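Local coordinates for UPF0131 protein ykqA (Bacillus subtilis, PDB 2QIK) that is a putative gamma-glutamylcyclotransferase, which probably releases the gamma-glutamyl group of its substrates as a cyclised product, at residues A[4-9]-A[54-59]. Residues are numbered along the deposited sequence; the frame is centred on the assembly and turned at random. Where two conformers were deposited one is given.
Sequences LLFVYG and GYIYGE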
loop_
_atom_site.group_PDB
_atom_site.type_symbol
_atom_site.label_atom_id
_atom_site.label_comp_id
_atom_site.label_asym_id
_atom_site.label_seq_id
_atom_site.Cartn_x
_atom_site.Cartn_y
_atom_site.Cartn_z
ATOM N N LEU A 4 -12.289 7.498 -15.640
ATOM C CA LEU A 4 -11.343 6.882 -14.743
ATOM C C LEU A 4 -10.024 6.688 -15.453
ATOM O O LEU A 4 -9.975 6.278 -16.609
ATOM C CB LEU A 4 -11.853 5.589 -14.159
ATOM C CG LEU A 4 -13.091 5.712 -13.324
ATOM C CD1 LEU A 4 -13.526 4.287 -12.868
ATOM C CD2 LEU A 4 -12.871 6.569 -12.094
ATOM N N LEU A 5 -8.948 6.966 -14.733
ATOM C CA LEU A 5 -7.581 6.927 -15.234
ATOM C C LEU A 5 -6.677 6.189 -14.237
ATOM O O LEU A 5 -6.659 6.560 -13.057
ATOM C CB LEU A 5 -7.065 8.351 -15.417
ATOM C CG LEU A 5 -5.573 8.455 -15.783
ATOM C CD1 LEU A 5 -5.293 7.962 -17.143
ATOM C CD2 LEU A 5 -5.121 9.897 -15.642
ATOM N N PHE A 6 -6.033 5.142 -14.714
ATOM C CA PHE A 6 -5.070 4.383 -13.903
ATOM C C PHE A 6 -3.676 4.854 -14.241
ATOM O O PHE A 6 -3.265 4.848 -15.399
ATOM C CB PHE A 6 -5.220 2.875 -14.224
ATOM C CG PHE A 6 -4.218 1.983 -13.543
ATOM C CD1 PHE A 6 -3.082 1.585 -14.184
ATOM C CD2 PHE A 6 -4.419 1.537 -12.262
ATOM C CE1 PHE A 6 -2.167 0.704 -13.584
ATOM C CE2 PHE A 6 -3.515 0.691 -11.668
ATOM C CZ PHE A 6 -2.444 0.268 -12.332
ATOM N N VAL A 7 -2.946 5.294 -13.200
ATOM C CA VAL A 7 -1.594 5.772 -13.369
ATOM C C VAL A 7 -0.632 4.908 -12.556
ATOM O O VAL A 7 -0.916 4.488 -11.457
ATOM C CB VAL A 7 -1.343 7.272 -12.984
ATOM C CG1 VAL A 7 -2.093 8.168 -14.022
ATOM C CG2 VAL A 7 -1.769 7.541 -11.508
ATOM N N TYR A 8 0.536 4.695 -13.152
ATOM C CA TYR A 8 1.516 3.740 -12.619
ATOM C C TYR A 8 2.945 4.286 -12.542
ATOM O O TYR A 8 3.820 3.635 -11.993
ATOM C CB TYR A 8 1.530 2.445 -13.479
ATOM C CG TYR A 8 1.824 2.704 -14.934
ATOM C CD1 TYR A 8 3.134 2.857 -15.359
ATOM C CD2 TYR A 8 0.840 2.816 -15.851
ATOM C CE1 TYR A 8 3.442 3.145 -16.654
ATOM C CE2 TYR A 8 1.127 3.107 -17.161
ATOM C CZ TYR A 8 2.428 3.266 -17.574
ATOM O OH TYR A 8 2.769 3.518 -18.901
ATOM N N GLY A 9 3.160 5.471 -13.104
ATOM C CA GLY A 9 4.496 5.977 -13.228
ATOM C C GLY A 9 4.635 7.399 -12.716
ATOM O O GLY A 9 4.356 7.697 -11.561
ATOM N N GLY A 54 1.563 -11.653 -13.480
ATOM C CA GLY A 54 1.710 -10.670 -12.427
ATOM C C GLY A 54 0.983 -9.384 -12.742
ATOM O O GLY A 54 0.273 -9.295 -13.757
ATOM N N TYR A 55 1.186 -8.392 -11.905
ATOM C CA TYR A 55 0.398 -7.188 -11.907
ATOM C C TYR A 55 1.270 -5.957 -11.924
ATOM O O TYR A 55 2.390 -5.918 -11.404
ATOM C CB TYR A 55 -0.515 -7.155 -10.676
ATOM C CG TYR A 55 -1.505 -8.252 -10.661
ATOM C CD1 TYR A 55 -1.167 -9.471 -10.089
ATOM C CD2 TYR A 55 -2.729 -8.120 -11.268
ATOM C CE1 TYR A 55 -2.024 -10.477 -10.084
ATOM C CE2 TYR A 55 -3.649 -9.250 -11.234
ATOM C CZ TYR A 55 -3.182 -10.412 -10.633
ATOM O OH TYR A 55 -3.997 -11.584 -10.613
ATOM N N ILE A 56 0.696 -4.885 -12.471
ATOM C CA ILE A 56 1.169 -3.488 -12.382
ATOM C C ILE A 56 0.318 -2.803 -11.321
ATOM O O ILE A 56 -0.906 -2.854 -11.369
ATOM C CB ILE A 56 0.909 -2.748 -13.712
ATOM C CG1 ILE A 56 1.588 -3.448 -14.874
ATOM C CG2 ILE A 56 1.390 -1.283 -13.612
ATOM C CD1 ILE A 56 0.773 -3.371 -16.169
ATOM N N TYR A 57 0.969 -2.150 -10.376
ATOM C CA TYR A 57 0.327 -1.426 -9.298
ATOM C C TYR A 57 0.250 0.076 -9.628
ATOM O O TYR A 57 1.111 0.605 -10.326
ATOM C CB TYR A 57 1.026 -1.672 -7.967
ATOM C CG TYR A 57 0.797 -3.080 -7.524
ATOM C CD1 TYR A 57 1.630 -4.143 -7.905
ATOM C CD2 TYR A 57 -0.373 -3.399 -6.854
ATOM C CE1 TYR A 57 1.331 -5.450 -7.622
ATOM C CE2 TYR A 57 -0.671 -4.706 -6.532
ATOM C CZ TYR A 57 0.168 -5.745 -6.925
ATOM O OH TYR A 57 -0.240 -7.056 -6.671
ATOM N N GLY A 58 -0.799 0.727 -9.180
ATOM C CA GLY A 58 -0.952 2.110 -9.436
ATOM C C GLY A 58 -2.136 2.688 -8.678
ATOM O O GLY A 58 -2.546 2.173 -7.645
ATOM N N GLU A 59 -2.664 3.803 -9.202
ATOM C CA GLU A 59 -3.681 4.596 -8.535
ATOM C C GLU A 59 -4.738 4.973 -9.561
ATOM O O GLU A 59 -4.414 5.086 -10.753
ATOM C CB GLU A 59 -3.043 5.908 -8.019
ATOM C CG GLU A 59 -1.899 5.686 -7.041
ATOM C CD GLU A 59 -0.979 6.857 -6.843
ATOM O OE1 GLU A 59 0.204 6.644 -6.434
ATOM O OE2 GLU A 59 -1.293 7.989 -7.111
HETATM O O HOH W 1 3.522 1.772 -10.147
#
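Val-7 and Glu-59 form an antiparallel hydrogen-bonded pair joining strand 3-7 to strand 55-63 in the small beta barrel of this AIG2-like, gamma-glutamylcyclotransferase-type domain, closed by backbone bonds of Leu-4 and Phe-6 to Leu-95. Two backbone bonds define the pair: Val-7 N to Glu-59 O, 2.9 Å and nearly straight (168°), and Glu-59 N to Val-7 O, also 2.9 Å. Their CB atoms point to the same sheet face; the methyl contact from Val-7 to Glu-59 CB holds for one of two conformers and is doubtful. The Glu-59 carboxylate goes on to a salt bridge with Arg-12 and a hydrogen bond with Tyr-61.

On the other face, Phe-6 carries its ring across to the neighbouring strand. CG stands anti to the backbone N (chi1 175°), which directs CZ to 3.6 Å from Ile-56 O, a carbonyl oxygen met at the ring edge, near its plane. CE2 lies beside Gly-58, where a side chain would run into both CZ and Val-7 O. With an alanine at position 6 the ring would be gone, which is likely to open a gap beside Gly-58 and leave Ile-56 CG2 without its CE1 neighbour. That methyl is shared, because it also packs 3.7 Å from Tyr-8 CB.

Beyond CB the Tyr-8 side chain turns away, and its hydroxyl bonds to Tyr-97 O. Tyr-8 and Gly-9 belong to the substrate-binding loop inferred by similarity, so the strand pair leads directly into the probable site. Past the direct bonds, a further link is made by one water, which donates to Tyr-8 O at 2.6 Å and to Tyr-57 O at 2.7 Å.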